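Local coordinates for putative carbohydrate-active enzyme (Uncultured organism, PDB 5WH8), which probably hydrolyses O-glycosidic bonds of cellulose, this chain being the glycoside hydrolase family 5 catalytic domain of a longer, probably secreted, multi-modular cellulase, at residues S23-G33 and K306-C316; Q189-P198 and K222-L233. All blocks are in the same frame, centred on the assembly; numbering follows the deposited sequence.

Contact 1 (S23-G33 and K306-C316); sequences SECGKPVQLRG and KLSQPKSYESC. With EDO (1,2-ethanediol), chain I.
Arg32 and the chain from Gln309 to Ser312 show how the tail of a family 5 (βα)8 barrel is anchored to its beginning: the segment after the last helix runs back along the lead-in to the first barrel strand, 32-36. The guanidinium grips two successive backbone carbonyls. NH1 of Arg32 reaches Pro310 O at 2.9 Å, close to the guanidinium plane, whereas NH2 bonds Gln309 O from well above that carbonyl's plane. A bend at chi3 (-58°) brings the group to this loop; Lys306 O lies over one of its faces and a water over the other. That water also joins Gln30 O to Ser312 N. Nearer the base, CB of Arg32 packs 3.6 Å from Leu307 CD2.

Next along, Gln30 N donates to Ser312 O (3.0 Å), and Ser312 OG, anti to its own backbone N (chi1 -163°), returns a 2.7 Å bond to Gln30 OE1, on a lone pair in the amide plane. Gln30 NE2 is held in turn by Ile266 O and Asp262. The Tyr313 ring turns its edge to Gln30 O, while its hydroxyl is bonded to Asp61.

At the far end the extended Lys27 chain brings NZ to Glu314 OE1 (2.6 Å), on the anti side of the carboxylate, and also to Ser315 O. A type I turn from Ser23 to Gly26 presents Cys25, and Ser23 OG accepts from Lys27 N just beyond it. The disulfide from Cys25 SG to Cys316 SG, 2.1 Å long, fastens the two segments with a chi3 of -82°.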
loop_
_atom_site.group_PDB
_atom_site.type_symbol
_atom_site.label_atom_id
_atom_site.label_comp_id
_atom_site.label_asym_id
_atom_site.label_seq_id
_atom_site.Cartn_x
_atom_site.Cartn_y
_atom_site.Cartn_z
ATOM N N SER A 23 14.844 -3.254 -8.228
ATOM C CA SER A 23 15.668 -3.284 -7.032
ATOM C C SER A 23 16.887 -2.358 -7.143
ATOM O O SER A 23 17.115 -1.701 -8.165
ATOM C CB SER A 23 16.138 -4.702 -6.788
ATOM O OG SER A 23 17.036 -5.055 -7.830
ATOM N N GLU A 24 17.672 -2.324 -6.073
ATOM C CA GLU A 24 18.855 -1.481 -6.007
ATOM C C GLU A 24 19.907 -1.934 -7.027
ATOM O O GLU A 24 20.791 -1.150 -7.389
ATOM C CB GLU A 24 19.407 -1.483 -4.576
ATOM C CG GLU A 24 20.507 -0.446 -4.330
ATOM C CD GLU A 24 20.853 -0.240 -2.855
ATOM O OE1 GLU A 24 19.981 -0.348 -1.958
ATOM O OE2 GLU A 24 22.048 0.040 -2.586
ATOM N N CYS A 25 19.799 -3.177 -7.509
ATOM C CA CYS A 25 20.687 -3.680 -8.564
ATOM C C CYS A 25 19.997 -3.698 -9.938
ATOM O O CYS A 25 20.478 -4.328 -10.885
ATOM C CB CYS A 25 21.221 -5.065 -8.200
ATOM S SG CYS A 25 19.989 -6.357 -7.895
ATOM N N GLY A 26 18.867 -3.007 -10.054
ATOM C CA GLY A 26 18.223 -2.810 -11.345
ATOM C C GLY A 26 17.380 -3.951 -11.902
ATOM O O GLY A 26 17.014 -3.921 -13.076
ATOM N N LYS A 27 17.048 -4.931 -11.070
ATOM C CA LYS A 27 16.247 -6.085 -11.494
ATOM C C LYS A 27 14.763 -5.844 -11.195
ATOM O O LYS A 27 14.442 -5.285 -10.150
ATOM C CB LYS A 27 16.708 -7.355 -10.780
ATOM C CG LYS A 27 18.184 -7.728 -10.977
ATOM C CD LYS A 27 18.535 -8.936 -10.109
ATOM C CE LYS A 27 19.954 -9.412 -10.340
ATOM N NZ LYS A 27 20.259 -10.575 -9.460
ATOM N N PRO A 28 13.855 -6.262 -12.095
ATOM C CA PRO A 28 12.410 -6.130 -11.822
ATOM C C PRO A 28 11.994 -6.850 -10.538
ATOM O O PRO A 28 12.459 -7.972 -10.294
ATOM C CB PRO A 28 11.754 -6.786 -13.039
ATOM C CG PRO A 28 12.792 -6.707 -14.113
ATOM C CD PRO A 28 14.100 -6.909 -13.401
ATOM N N VAL A 29 11.125 -6.211 -9.751
ATOM C CA VAL A 29 10.642 -6.754 -8.471
ATOM C C VAL A 29 9.130 -6.698 -8.448
ATOM O O VAL A 29 8.572 -5.677 -8.833
ATOM C CB VAL A 29 11.196 -5.936 -7.259
ATOM C CG1 VAL A 29 10.531 -6.332 -5.930
ATOM C CG2 VAL A 29 12.699 -6.095 -7.134
ATOM N N GLN A 30 8.495 -7.784 -8.002
ATOM C CA GLN A 30 7.063 -7.818 -7.666
ATOM C C GLN A 30 6.956 -8.165 -6.173
ATOM O O GLN A 30 7.378 -9.250 -5.764
ATOM C CB GLN A 30 6.307 -8.853 -8.515
ATOM C CG GLN A 30 4.838 -9.015 -8.085
ATOM C CD GLN A 30 4.130 -10.188 -8.709
ATOM O OE1 GLN A 30 4.704 -11.262 -8.894
ATOM N NE2 GLN A 30 2.857 -9.998 -9.022
ATOM N N LEU A 31 6.387 -7.258 -5.382
ATOM C CA LEU A 31 6.174 -7.462 -3.939
ATOM C C LEU A 31 4.737 -7.894 -3.685
ATOM O O LEU A 31 3.844 -7.487 -4.408
ATOM C CB LEU A 31 6.448 -6.181 -3.159
ATOM C CG LEU A 31 7.822 -5.515 -3.322
ATOM C CD1 LEU A 31 7.861 -4.170 -2.596
ATOM C CD2 LEU A 31 8.970 -6.471 -2.857
ATOM N N ARG A 32 4.542 -8.703 -2.639
ATOM C CA ARG A 32 3.230 -9.196 -2.239
ATOM C C ARG A 32 3.057 -9.007 -0.739
ATOM O O ARG A 32 3.932 -9.403 0.031
ATOM C CB ARG A 32 3.070 -10.685 -2.602
ATOM C CG ARG A 32 3.452 -10.992 -4.065
ATOM C CD ARG A 32 3.419 -12.508 -4.369
ATOM N NE ARG A 32 4.324 -13.230 -3.485
ATOM C CZ ARG A 32 5.097 -14.262 -3.830
ATOM N NH1 ARG A 32 5.097 -14.753 -5.074
ATOM N NH2 ARG A 32 5.871 -14.814 -2.912
ATOM N N GLY A 33 1.950 -8.412 -0.298
ATOM C CA GLY A 33 1.762 -8.285 1.138
ATOM C C GLY A 33 0.344 -7.954 1.581
ATOM O O GLY A 33 -0.645 -8.229 0.873
ATOM N N LYS A 306 -1.398 -17.750 -1.619
ATOM C CA LYS A 306 -0.740 -16.997 -2.710
ATOM C C LYS A 306 0.626 -16.426 -2.274
ATOM O O LYS A 306 1.598 -16.416 -3.036
ATOM C CB LYS A 306 -1.612 -15.845 -3.203
ATOM C CG LYS A 306 -2.945 -16.230 -3.866
ATOM C CD LYS A 306 -2.731 -17.064 -5.137
ATOM C CE LYS A 306 -4.079 -17.416 -5.790
ATOM N NZ LYS A 306 -3.973 -18.552 -6.709
ATOM N N LEU A 307 0.695 -15.934 -1.045
ATOM C CA LEU A 307 1.937 -15.406 -0.486
ATOM C C LEU A 307 3.034 -16.458 -0.316
ATOM O O LEU A 307 4.221 -16.107 -0.240
ATOM C CB LEU A 307 1.651 -14.761 0.869
ATOM C CG LEU A 307 0.867 -13.460 0.870
ATOM C CD1 LEU A 307 0.320 -13.126 2.261
ATOM C CD2 LEU A 307 1.718 -12.284 0.357
ATOM N N SER A 308 2.654 -17.732 -0.251
ATOM C CA SER A 308 3.603 -18.808 0.001
ATOM C C SER A 308 4.324 -19.254 -1.260
ATOM O O SER A 308 5.208 -20.097 -1.198
ATOM C CB SER A 308 2.898 -20.008 0.636
ATOM O OG SER A 308 2.224 -20.788 -0.348
ATOM N N GLN A 309 3.946 -18.698 -2.410
ATOM C CA GLN A 309 4.615 -19.042 -3.671
ATOM C C GLN A 309 6.054 -18.521 -3.668
ATOM O O GLN A 309 6.415 -17.648 -2.871
ATOM C CB GLN A 309 3.851 -18.465 -4.867
ATOM C CG GLN A 309 2.397 -18.930 -4.978
ATOM C CD GLN A 309 2.223 -20.439 -4.889
ATOM O OE1 GLN A 309 2.877 -21.205 -5.591
ATOM N NE2 GLN A 309 1.318 -20.869 -4.020
ATOM N N PRO A 310 6.898 -19.072 -4.548
ATOM C CA PRO A 310 8.266 -18.544 -4.667
ATOM C C PRO A 310 8.290 -17.026 -4.858
ATOM O O PRO A 310 7.423 -16.471 -5.538
ATOM C CB PRO A 310 8.808 -19.257 -5.906
ATOM C CG PRO A 310 8.039 -20.530 -5.960
ATOM C CD PRO A 310 6.669 -20.217 -5.448
ATOM N N LYS A 311 9.270 -16.376 -4.245
ATOM C CA LYS A 311 9.428 -14.927 -4.375
ATOM C C LYS A 311 9.512 -14.498 -5.823
ATOM O O LYS A 311 10.178 -15.138 -6.652
ATOM C CB LYS A 311 10.673 -14.442 -3.640
ATOM C CG LYS A 311 10.692 -14.650 -2.139
ATOM C CD LYS A 311 9.521 -13.950 -1.446
ATOM C CE LYS A 311 9.679 -13.965 0.055
ATOM N NZ LYS A 311 8.500 -13.407 0.756
ATOM N N SER A 312 8.855 -13.382 -6.112
ATOM C CA SER A 312 8.819 -12.807 -7.446
ATOM C C SER A 312 9.897 -11.715 -7.586
ATOM O O SER A 312 9.659 -10.586 -8.043
ATOM C CB SER A 312 7.433 -12.254 -7.741
ATOM O OG SER A 312 7.255 -12.060 -9.121
ATOM N N TYR A 313 11.099 -12.092 -7.170
ATOM C CA TYR A 313 12.287 -11.280 -7.351
ATOM C C TYR A 313 13.498 -12.174 -7.208
ATOM O O TYR A 313 13.405 -13.302 -6.708
ATOM C CB TYR A 313 12.344 -10.123 -6.347
ATOM C CG TYR A 313 12.050 -10.441 -4.893
ATOM C CD1 TYR A 313 13.018 -10.982 -4.047
ATOM C CD2 TYR A 313 10.807 -10.153 -4.358
ATOM C CE1 TYR A 313 12.749 -11.227 -2.700
ATOM C CE2 TYR A 313 10.524 -10.404 -3.028
ATOM C CZ TYR A 313 11.481 -10.935 -2.202
ATOM O OH TYR A 313 11.197 -11.181 -0.859
ATOM N N GLU A 314 14.636 -11.663 -7.669
ATOM C CA GLU A 314 15.911 -12.344 -7.530
ATOM C C GLU A 314 16.834 -11.460 -6.703
ATOM O O GLU A 314 16.941 -10.262 -6.938
ATOM C CB GLU A 314 16.513 -12.638 -8.914
ATOM C CG GLU A 314 17.887 -13.274 -8.894
ATOM C CD GLU A 314 18.462 -13.420 -10.292
ATOM O OE1 GLU A 314 19.477 -12.761 -10.593
ATOM O OE2 GLU A 314 17.885 -14.184 -11.095
ATOM N N SER A 315 17.489 -12.048 -5.717
ATOM C CA SER A 315 18.332 -11.281 -4.819
ATOM C C SER A 315 19.414 -10.500 -5.561
ATOM O O SER A 315 19.916 -10.946 -6.600
ATOM C CB SER A 315 18.992 -12.220 -3.811
ATOM O OG SER A 315 19.817 -11.504 -2.913
ATOM N N CYS A 316 19.779 -9.341 -5.022
ATOM C CA CYS A 316 20.898 -8.579 -5.570
ATOM C C CYS A 316 22.238 -9.223 -5.257
ATOM O O CYS A 316 23.258 -8.857 -5.832
ATOM C CB CYS A 316 20.863 -7.159 -5.037
ATOM S SG CYS A 316 19.548 -6.240 -5.867
HETATM C C1 EDO I . -3.681 -17.691 -10.072
HETATM O O1 EDO I . -3.927 -19.098 -9.905
HETATM C C2 EDO I . -2.606 -17.074 -9.160
HETATM O O2 EDO I . -1.540 -17.953 -8.742
HETATM O O HOH W 1 16.292 -7.707 -6.980
HETATM O O HOH W 2 23.337 -10.237 -9.022
HETATM O O HOH W 3 14.503 -9.066 -8.788
HETATM O O HOH W 4 7.362 -11.565 -4.225
HETATM O O HOH W 5 5.538 -12.763 -0.787
#

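Contact 2 (Q189-P198 and K222-L233). With EDO (1,2-ethanediol), chain C.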
loop_
_atom_site.group_PDB
_atom_site.type_symbol
_atom_site.label_atom_id
_atom_site.label_comp_id
_atom_site.label_asym_id
_atom_site.label_seq_id
_atom_site.Cartn_x
_atom_site.Cartn_y
_atom_site.Cartn_z
ATOM N N GLN A 189 -9.293 3.946 -9.870
ATOM C CA GLN A 189 -9.535 3.169 -11.088
ATOM C C GLN A 189 -8.990 3.845 -12.338
ATOM O O GLN A 189 -8.563 3.156 -13.263
ATOM C CB GLN A 189 -11.033 2.900 -11.271
ATOM C CG GLN A 189 -11.598 1.960 -10.194
ATOM C CD GLN A 189 -13.114 1.882 -10.185
ATOM O OE1 GLN A 189 -13.772 2.156 -11.191
ATOM N NE2 GLN A 189 -13.674 1.557 -9.035
ATOM N N ASP A 190 -9.011 5.174 -12.372
ATOM C CA ASP A 190 -8.823 5.909 -13.643
ATOM C C ASP A 190 -7.332 6.176 -13.965
ATOM O O ASP A 190 -6.909 7.303 -14.263
ATOM C CB ASP A 190 -9.629 7.218 -13.619
ATOM C CG ASP A 190 -11.147 6.986 -13.624
ATOM O OD1 ASP A 190 -11.621 5.864 -13.928
ATOM O OD2 ASP A 190 -11.887 7.933 -13.284
ATOM N N VAL A 191 -6.547 5.114 -13.930
ATOM C CA VAL A 191 -5.147 5.196 -14.284
ATOM C C VAL A 191 -4.992 5.578 -15.760
ATOM O O VAL A 191 -4.006 6.220 -16.114
ATOM C CB VAL A 191 -4.410 3.850 -13.960
ATOM C CG1 VAL A 191 -4.325 3.670 -12.446
ATOM C CG2 VAL A 191 -5.107 2.646 -14.589
ATOM N N ASP A 192 -5.955 5.180 -16.598
ATOM C CA ASP A 192 -5.911 5.531 -18.017
ATOM C C ASP A 192 -6.084 7.023 -18.242
ATOM O O ASP A 192 -5.554 7.563 -19.221
ATOM C CB ASP A 192 -6.966 4.757 -18.809
ATOM C CG ASP A 192 -8.375 4.913 -18.268
ATOM O OD1 ASP A 192 -8.589 4.827 -17.042
ATOM O OD2 ASP A 192 -9.305 5.096 -19.089
ATOM N N LEU A 193 -6.818 7.692 -17.356
ATOM C CA LEU A 193 -6.975 9.140 -17.464
ATOM C C LEU A 193 -5.746 9.874 -16.935
ATOM O O LEU A 193 -5.343 10.887 -17.487
ATOM C CB LEU A 193 -8.233 9.591 -16.723
ATOM C CG LEU A 193 -9.530 8.942 -17.195
ATOM C CD1 LEU A 193 -10.740 9.515 -16.469
ATOM C CD2 LEU A 193 -9.685 9.046 -18.704
ATOM N N ALA A 194 -5.132 9.363 -15.870
ATOM C CA ALA A 194 -3.870 9.914 -15.423
ATOM C C ALA A 194 -2.801 9.839 -16.529
ATOM O O ALA A 194 -1.964 10.742 -16.673
ATOM C CB ALA A 194 -3.404 9.190 -14.168
ATOM N N ALA A 195 -2.851 8.767 -17.304
ATOM C CA ALA A 195 -1.875 8.521 -18.373
ATOM C C ALA A 195 -1.958 9.559 -19.488
ATOM O O ALA A 195 -1.023 9.663 -20.291
ATOM C CB ALA A 195 -2.074 7.158 -18.949
ATOM N N GLN A 196 -3.063 10.298 -19.558
ATOM C CA GLN A 196 -3.215 11.349 -20.582
ATOM C C GLN A 196 -2.428 12.620 -20.225
ATOM O O GLN A 196 -2.137 13.439 -21.099
ATOM C CB GLN A 196 -4.695 11.709 -20.799
ATOM C CG GLN A 196 -5.619 10.517 -21.030
ATOM C CD GLN A 196 -5.234 9.676 -22.247
ATOM O OE1 GLN A 196 -4.996 10.206 -23.336
ATOM N NE2 GLN A 196 -5.181 8.358 -22.069
ATOM N N ASP A 197 -2.073 12.776 -18.948
ATOM C CA ASP A 197 -1.380 13.965 -18.468
ATOM C C ASP A 197 -0.592 13.611 -17.213
ATOM O O ASP A 197 -0.928 14.062 -16.131
ATOM C CB ASP A 197 -2.392 15.078 -18.177
ATOM C CG ASP A 197 -1.742 16.424 -17.868
ATOM O OD1 ASP A 197 -0.552 16.642 -18.190
ATOM O OD2 ASP A 197 -2.450 17.286 -17.309
ATOM N N PRO A 198 0.460 12.784 -17.351
ATOM C CA PRO A 198 1.149 12.302 -16.147
ATOM C C PRO A 198 1.962 13.357 -15.417
ATOM O O PRO A 198 2.312 14.407 -15.979
ATOM C CB PRO A 198 2.069 11.189 -16.674
ATOM C CG PRO A 198 2.150 11.371 -18.127
ATOM C CD PRO A 198 0.939 12.138 -18.582
ATOM N N LYS A 222 -8.555 -0.741 -18.772
ATOM C CA LYS A 222 -8.143 0.606 -18.365
ATOM C C LYS A 222 -6.691 0.623 -17.882
ATOM O O LYS A 222 -5.900 1.502 -18.238
ATOM C CB LYS A 222 -9.058 1.138 -17.246
ATOM C CG LYS A 222 -10.415 1.605 -17.770
ATOM C CD LYS A 222 -11.516 1.667 -16.701
ATOM C CE LYS A 222 -11.241 2.677 -15.569
ATOM N NZ LYS A 222 -11.147 4.089 -16.028
ATOM N N ALA A 223 -6.337 -0.366 -17.070
ATOM C CA ALA A 223 -4.970 -0.451 -16.570
ATOM C C ALA A 223 -3.996 -0.674 -17.721
ATOM O O ALA A 223 -2.892 -0.095 -17.740
ATOM C CB ALA A 223 -4.839 -1.558 -15.536
ATOM N N GLN A 224 -4.390 -1.498 -18.701
ATOM C CA GLN A 224 -3.496 -1.762 -19.837
ATOM C C GLN A 224 -3.262 -0.500 -20.669
ATOM O O GLN A 224 -2.156 -0.320 -21.208
ATOM C CB GLN A 224 -4.037 -2.886 -20.737
ATOM C CG GLN A 224 -3.016 -3.392 -21.758
ATOM C CD GLN A 224 -1.860 -4.061 -21.077
ATOM O OE1 GLN A 224 -2.074 -4.955 -20.257
ATOM N NE2 GLN A 224 -0.636 -3.620 -21.373
ATOM N N VAL A 225 -4.282 0.357 -20.811
ATOM C CA VAL A 225 -4.079 1.660 -21.467
ATOM C C VAL A 225 -2.973 2.446 -20.747
ATOM O O VAL A 225 -2.063 2.974 -21.377
ATOM C CB VAL A 225 -5.387 2.516 -21.533
ATOM C CG1 VAL A 225 -5.083 3.938 -22.056
ATOM C CG2 VAL A 225 -6.445 1.824 -22.396
ATOM N N ALA A 226 -3.035 2.506 -19.416
ATOM C CA ALA A 226 -2.010 3.218 -18.653
ATOM C C ALA A 226 -0.619 2.627 -18.816
ATOM O O ALA A 226 0.362 3.358 -18.962
ATOM C CB ALA A 226 -2.383 3.251 -17.161
ATOM N N ILE A 227 -0.513 1.308 -18.758
ATOM C CA ILE A 227 0.751 0.630 -18.968
ATOM C C ILE A 227 1.311 0.916 -20.371
ATOM O O ILE A 227 2.496 1.219 -20.525
ATOM C CB ILE A 227 0.610 -0.886 -18.764
ATOM C CG1 ILE A 227 0.234 -1.192 -17.304
ATOM C CG2 ILE A 227 1.932 -1.616 -19.176
ATOM C CD1 ILE A 227 -0.189 -2.640 -17.075
ATOM N N ASN A 228 0.451 0.847 -21.379
ATOM C CA ASN A 228 0.895 1.088 -22.747
ATOM C C ASN A 228 1.353 2.521 -22.961
ATOM O O ASN A 228 2.232 2.783 -23.811
ATOM C CB ASN A 228 -0.223 0.717 -23.727
ATOM C CG ASN A 228 -0.442 -0.789 -23.823
ATOM O OD1 ASN A 228 0.431 -1.602 -23.463
ATOM N ND2 ASN A 228 -1.588 -1.174 -24.327
ATOM N N LYS A 229 0.803 3.448 -22.182
ATOM C CA LYS A 229 1.216 4.849 -22.213
ATOM C C LYS A 229 2.385 5.185 -21.254
ATOM O O LYS A 229 2.744 6.354 -21.094
ATOM C CB LYS A 229 0.015 5.737 -21.905
ATOM C CG LYS A 229 -1.032 5.676 -23.033
ATOM C CD LYS A 229 -2.154 6.666 -22.839
ATOM C CE LYS A 229 -1.684 8.108 -23.027
ATOM N NZ LYS A 229 -1.171 8.379 -24.400
ATOM N N GLY A 230 2.945 4.160 -20.615
ATOM C CA GLY A 230 4.192 4.287 -19.878
ATOM C C GLY A 230 4.124 4.447 -18.376
ATOM O O GLY A 230 5.161 4.765 -17.782
ATOM N N LEU A 231 2.958 4.238 -17.756
ATOM C CA LEU A 231 2.845 4.362 -16.286
ATOM C C LEU A 231 3.165 3.048 -15.561
ATOM O O LEU A 231 2.837 1.961 -16.023
ATOM C CB LEU A 231 1.444 4.819 -15.860
ATOM C CG LEU A 231 0.905 6.128 -16.430
ATOM C CD1 LEU A 231 -0.256 6.634 -15.625
ATOM C CD2 LEU A 231 1.985 7.182 -16.518
ATOM N N ALA A 232 3.830 3.184 -14.422
ATOM C CA ALA A 232 4.108 2.070 -13.517
ATOM C C ALA A 232 2.976 2.010 -12.500
ATOM O O ALA A 232 2.717 3.011 -11.824
ATOM C CB ALA A 232 5.446 2.269 -12.822
ATOM N N LEU A 233 2.292 0.877 -12.428
ATOM C CA LEU A 233 1.110 0.722 -11.572
ATOM C C LEU A 233 1.457 -0.093 -10.326
ATOM O O LEU A 233 2.283 -1.009 -10.380
ATOM C CB LEU A 233 -0.021 0.033 -12.316
ATOM C CG LEU A 233 -0.466 0.661 -13.632
ATOM C CD1 LEU A 233 -1.654 -0.134 -14.154
ATOM C CD2 LEU A 233 -0.801 2.142 -13.477
HETATM C C1 EDO C . 6.629 5.938 -15.219
HETATM O O1 EDO C . 7.782 5.645 -14.420
HETATM C C2 EDO C . 5.611 6.670 -14.358
HETATM O O2 EDO C . 4.895 5.734 -13.539
#
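Val191 sits on Ala223 and Ala226 where the short helix 191-194 packs on helix 217-228, two outer elements of the (βα)8 barrel. The small Ala226, its CB against Val191 O, lets the backbones come close: the CA atoms of Asp192 and Ala226 are 4.6 Å apart. CG2 of Val191 rests 3.7 Å from Ala223 CA, and its CG1 meets Leu233 CD2 tip to tip, at the start of strand 233-239. Beside it, Leu231 lays CD1 against Ala195 CA (3.7 Å) and turns CD2 to the ring of Pro198. A Schellman motif, with Gly230 as its C-prime residue, ends the longer helix and delivers Leu231 to this apolar patch.

The flanks are polar. At one, Lys222 bends at chi3 and chi4 (63° and 62°), which curls NZ back between two carboxylates: it bonds Asp192 OD1 at 2.8 Å on the syn side and Asp190 OD1 on the anti side. The second oxygen of Asp190 is held by Thr186. At the more exposed flank, Lys229 and Gln196 cross at about a right angle, touching through the aliphatic chain of the lysine. Here Gln196 is steadied within its own segment, NE2 donating to Asp192 O at 3.0 Å.

Both contacts tie peripheral elements to the same eight-stranded barrel, by different means. Contact 1 joins the lead-in to the first strand to a segment near the C-terminus, 273 residues apart at their closest ends; contact 2, with 24 residues between its segments at theirs, is local and nested inside that loop. Their centres lie 23 Å apart and their nearest atoms about 8 Å, so they do not touch. One relies on a disulfide, a salt bridge and backbone carbonyls, the other on close apolar packing flanked by a salt-bridge network. The 1,2-ethanediol molecules at each, one bonded only weakly by Lys306 NZ, whose stronger partner is Asn255, the other accepting from Ala232 N, probably come from the crystallisation liquor.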